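Local coordinates for oxalate biosynthetic component 1 (Burkholderia thailandensis, PDB 5IKY), which probably produces oxalate in quorum sensing-dependent oxalogenesis, as a bifunctional enzyme combining lyase activity with that of an alpha/beta-type serine hydrolase, at residues A[1006-1011]-A[1050-1055]. Residues are numbered along the deposited sequence; the frame is centred on the assembly and turned at random.
Sequences SRHYVI and VARLTG
Arg1052, on strand 1049-1054 of the mixed sheet in the hydrolase-like C-terminal region, reaches toward the loop between helices 998-1002 and 1015-1025 and meets three of its side chains. Its chain turns back at the CB-CG bond (chi2 98°) and again at CG-CD, laying CD by the Tyr1009 ring and swinging the flat head beneath Ser1006 OG. The buried Tyr1009 packs most closely: its CE1 lies 3.6 Å from Arg1052 CD, and at the guanidinium edge Tyr1009 OH is 3.3 Å from Arg1052 NH1, the two planes 79° apart. Ser1006, small enough to fit over the planar head, places OG 3.9 Å from Arg1052 CZ; Val1050 CG1 covers the opposite face.

Partly exposed residues form the looser side. His1008 CB rests 3.9 Å from Arg1052 CG; its flat imidazole, only 21° from the guanidinium plane, brings CD2 obliquely near NE. His1008 O lies 3.7 Å from Thr1054 CG2, while Thr1054 OG1 bonds to Thr1038 O. Farther along the loop, Ile1011 CD1 touches Gly1055 CA at 4.0 Å; glycine suits this backbone, where a CB would jam against Thr1054 O.

Arg1052 NH2 is hydrogen-bonded to Gln1042, and NH1 forms a long, weak ion pair with Asp991. These sheet partners probably help stabilise a buried positive charge, to which the loop adds apolar cover and a nearby phenol oxygen.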
ATOM      1  N   SER A1006       3.301 -17.673   6.101  1.00 77.83           N
ATOM      2  CA  SER A1006       1.888 -17.839   5.780  1.00 75.77           C
ATOM      3  C   SER A1006       1.377 -16.659   4.961  1.00 75.13           C
ATOM      4  O   SER A1006       1.676 -15.507   5.274  1.00 66.70           O
ATOM      5  CB  SER A1006       1.060 -17.993   7.059  1.00 76.51           C
ATOM      6  OG  SER A1006      -0.313 -18.192   6.765  1.00 76.27           O
ATOM      7  N   ARG A1007       0.607 -16.950   3.917  1.00 78.49           N
ATOM      8  CA  ARG A1007       0.066 -15.904   3.051  1.00 79.38           C
ATOM      9  C   ARG A1007      -1.149 -15.212   3.667  1.00 81.32           C
ATOM     10  O   ARG A1007      -1.559 -14.142   3.214  1.00 79.18           O
ATOM     11  CB  ARG A1007      -0.310 -16.483   1.684  1.00 77.65           C
ATOM     12  CG  ARG A1007       0.861 -17.041   0.893  1.00 82.65           C
ATOM     13  CD  ARG A1007       0.405 -17.524  -0.476  1.00 87.01           C
ATOM     14  NE  ARG A1007       1.502 -18.096  -1.254  1.00 95.48           N
ATOM     15  CZ  ARG A1007       2.226 -17.418  -2.137  1.00106.27           C
ATOM     16  NH1 ARG A1007       1.972 -16.134  -2.360  1.00 98.34           N
ATOM     17  NH2 ARG A1007       3.204 -18.021  -2.798  1.00113.24           N
ATOM     18  N   HIS A1008      -1.719 -15.827   4.701  1.00 72.32           N
ATOM     19  CA  HIS A1008      -2.909 -15.292   5.357  1.00 69.03           C
ATOM     20  C   HIS A1008      -2.651 -13.955   6.050  1.00 65.69           C
ATOM     21  O   HIS A1008      -3.572 -13.160   6.241  1.00 89.34           O
ATOM     22  CB  HIS A1008      -3.454 -16.302   6.372  1.00 66.54           C
ATOM     23  CG  HIS A1008      -4.061 -17.520   5.748  1.00 85.44           C
ATOM     24  ND1 HIS A1008      -5.179 -17.466   4.944  1.00 97.66           N
ATOM     25  CD2 HIS A1008      -3.709 -18.827   5.816  1.00103.28           C
ATOM     26  CE1 HIS A1008      -5.488 -18.685   4.539  1.00103.80           C
ATOM     27  NE2 HIS A1008      -4.611 -19.529   5.055  1.00110.58           N
ATOM     28  N   TYR A1009      -1.398 -13.709   6.422  1.00 68.17           N
ATOM     29  CA  TYR A1009      -1.031 -12.480   7.123  1.00 65.57           C
ATOM     30  C   TYR A1009      -0.939 -11.280   6.184  1.00 59.82           C
ATOM     31  O   TYR A1009      -0.835 -10.138   6.635  1.00 67.11           O
ATOM     32  CB  TYR A1009       0.305 -12.653   7.850  1.00 67.06           C
ATOM     33  CG  TYR A1009       0.316 -13.707   8.936  1.00 73.10           C
ATOM     34  CD1 TYR A1009      -0.852 -14.081   9.588  1.00 71.20           C
ATOM     35  CD2 TYR A1009       1.502 -14.321   9.315  1.00 59.18           C
ATOM     36  CE1 TYR A1009      -0.837 -15.044  10.582  1.00 67.52           C
ATOM     37  CE2 TYR A1009       1.529 -15.280  10.306  1.00 60.15           C
ATOM     38  CZ  TYR A1009       0.358 -15.639  10.935  1.00 70.74           C
ATOM     39  OH  TYR A1009       0.390 -16.597  11.920  1.00 73.85           O
ATOM     40  N   VAL A1010      -0.972 -11.542   4.881  1.00 66.17           N
ATOM     41  CA  VAL A1010      -0.786 -10.491   3.885  1.00 68.85           C
ATOM     42  C   VAL A1010      -2.113  -9.941   3.370  1.00 71.42           C
ATOM     43  O   VAL A1010      -2.947 -10.687   2.850  1.00 70.37           O
ATOM     44  CB  VAL A1010       0.042 -11.001   2.689  1.00 68.94           C
ATOM     45  CG1 VAL A1010       0.209  -9.902   1.644  1.00 49.16           C
ATOM     46  CG2 VAL A1010       1.394 -11.507   3.162  1.00 48.66           C
ATOM     47  N   ILE A1011      -2.298  -8.632   3.513  1.00 73.28           N
ATOM     48  CA  ILE A1011      -3.516  -7.972   3.054  1.00 83.05           C
ATOM     49  C   ILE A1011      -3.378  -7.487   1.614  1.00 79.03           C
ATOM     50  O   ILE A1011      -2.465  -6.730   1.282  1.00 86.71           O
ATOM     51  CB  ILE A1011      -3.892  -6.772   3.953  1.00 79.92           C
ATOM     52  CG1 ILE A1011      -4.172  -7.242   5.382  1.00 92.57           C
ATOM     53  CG2 ILE A1011      -5.114  -6.052   3.399  1.00 59.27           C
ATOM     54  CD1 ILE A1011      -4.618  -6.136   6.323  1.00 73.73           C
ATOM     55  N   VAL A1050      -6.138 -24.767  13.827  1.00 78.76           N
ATOM     56  CA  VAL A1050      -5.604 -23.412  13.862  1.00 74.44           C
ATOM     57  C   VAL A1050      -6.642 -22.376  13.436  1.00 85.87           C
ATOM     58  O   VAL A1050      -7.168 -22.428  12.323  1.00 95.59           O
ATOM     59  CB  VAL A1050      -4.362 -23.273  12.963  1.00 79.98           C
ATOM     60  CG1 VAL A1050      -3.880 -21.828  12.943  1.00 70.29           C
ATOM     61  CG2 VAL A1050      -3.255 -24.204  13.439  1.00 72.65           C
ATOM     62  N   ALA A1051      -6.931 -21.438  14.333  1.00 83.26           N
ATOM     63  CA  ALA A1051      -7.840 -20.337  14.038  1.00 70.51           C
ATOM     64  C   ALA A1051      -7.058 -19.108  13.600  1.00 76.65           C
ATOM     65  O   ALA A1051      -6.569 -18.345  14.434  1.00 99.63           O
ATOM     66  CB  ALA A1051      -8.694 -20.015  15.249  1.00 79.85           C
ATOM     67  N   ARG A1052      -6.945 -18.917  12.292  1.00 79.82           N
ATOM     68  CA  ARG A1052      -6.165 -17.814  11.744  1.00 86.25           C
ATOM     69  C   ARG A1052      -7.028 -16.582  11.492  1.00 88.86           C
ATOM     70  O   ARG A1052      -7.931 -16.610  10.656  1.00108.07           O
ATOM     71  CB  ARG A1052      -5.485 -18.247  10.442  1.00 97.10           C
ATOM     72  CG  ARG A1052      -4.347 -17.345   9.995  1.00100.76           C
ATOM     73  CD  ARG A1052      -3.002 -17.916  10.408  1.00 98.02           C
ATOM     74  NE  ARG A1052      -2.769 -19.232   9.820  1.00 94.15           N
ATOM     75  CZ  ARG A1052      -1.652 -19.937   9.977  1.00 91.89           C
ATOM     76  NH1 ARG A1052      -0.657 -19.454  10.709  1.00 72.16           N
ATOM     77  NH2 ARG A1052      -1.529 -21.126   9.402  1.00 98.90           N
ATOM     78  N   LEU A1053      -6.752 -15.500  12.215  1.00 76.76           N
ATOM     79  CA  LEU A1053      -7.452 -14.239  11.983  1.00 74.07           C
ATOM     80  C   LEU A1053      -6.799 -13.471  10.839  1.00 80.42           C
ATOM     81  O   LEU A1053      -5.577 -13.304  10.810  1.00 77.38           O
ATOM     82  CB  LEU A1053      -7.471 -13.373  13.247  1.00 68.71           C
ATOM     83  CG  LEU A1053      -8.107 -13.905  14.533  1.00 70.94           C
ATOM     84  CD1 LEU A1053      -8.573 -12.743  15.398  1.00 80.85           C
ATOM     85  CD2 LEU A1053      -9.255 -14.860  14.248  1.00 75.03           C
ATOM     86  N   THR A1054      -7.615 -13.002   9.901  1.00 74.77           N
ATOM     87  CA  THR A1054      -7.111 -12.238   8.766  1.00 86.59           C
ATOM     88  C   THR A1054      -7.642 -10.809   8.785  1.00 87.15           C
ATOM     89  O   THR A1054      -8.730 -10.548   9.296  1.00 78.41           O
ATOM     90  CB  THR A1054      -7.484 -12.899   7.424  1.00 78.91           C
ATOM     91  OG1 THR A1054      -8.910 -12.922   7.276  1.00 92.69           O
ATOM     92  CG2 THR A1054      -6.946 -14.320   7.358  1.00 69.64           C
ATOM     93  N   GLY A1055      -6.860  -9.889   8.226  1.00 80.63           N
ATOM     94  CA  GLY A1055      -7.255  -8.494   8.146  1.00 74.12           C
ATOM     95  C   GLY A1055      -6.908  -7.710   9.395  1.00 84.20           C
ATOM     96  O   GLY A1055      -7.211  -6.521   9.499  1.00 92.09           O
TER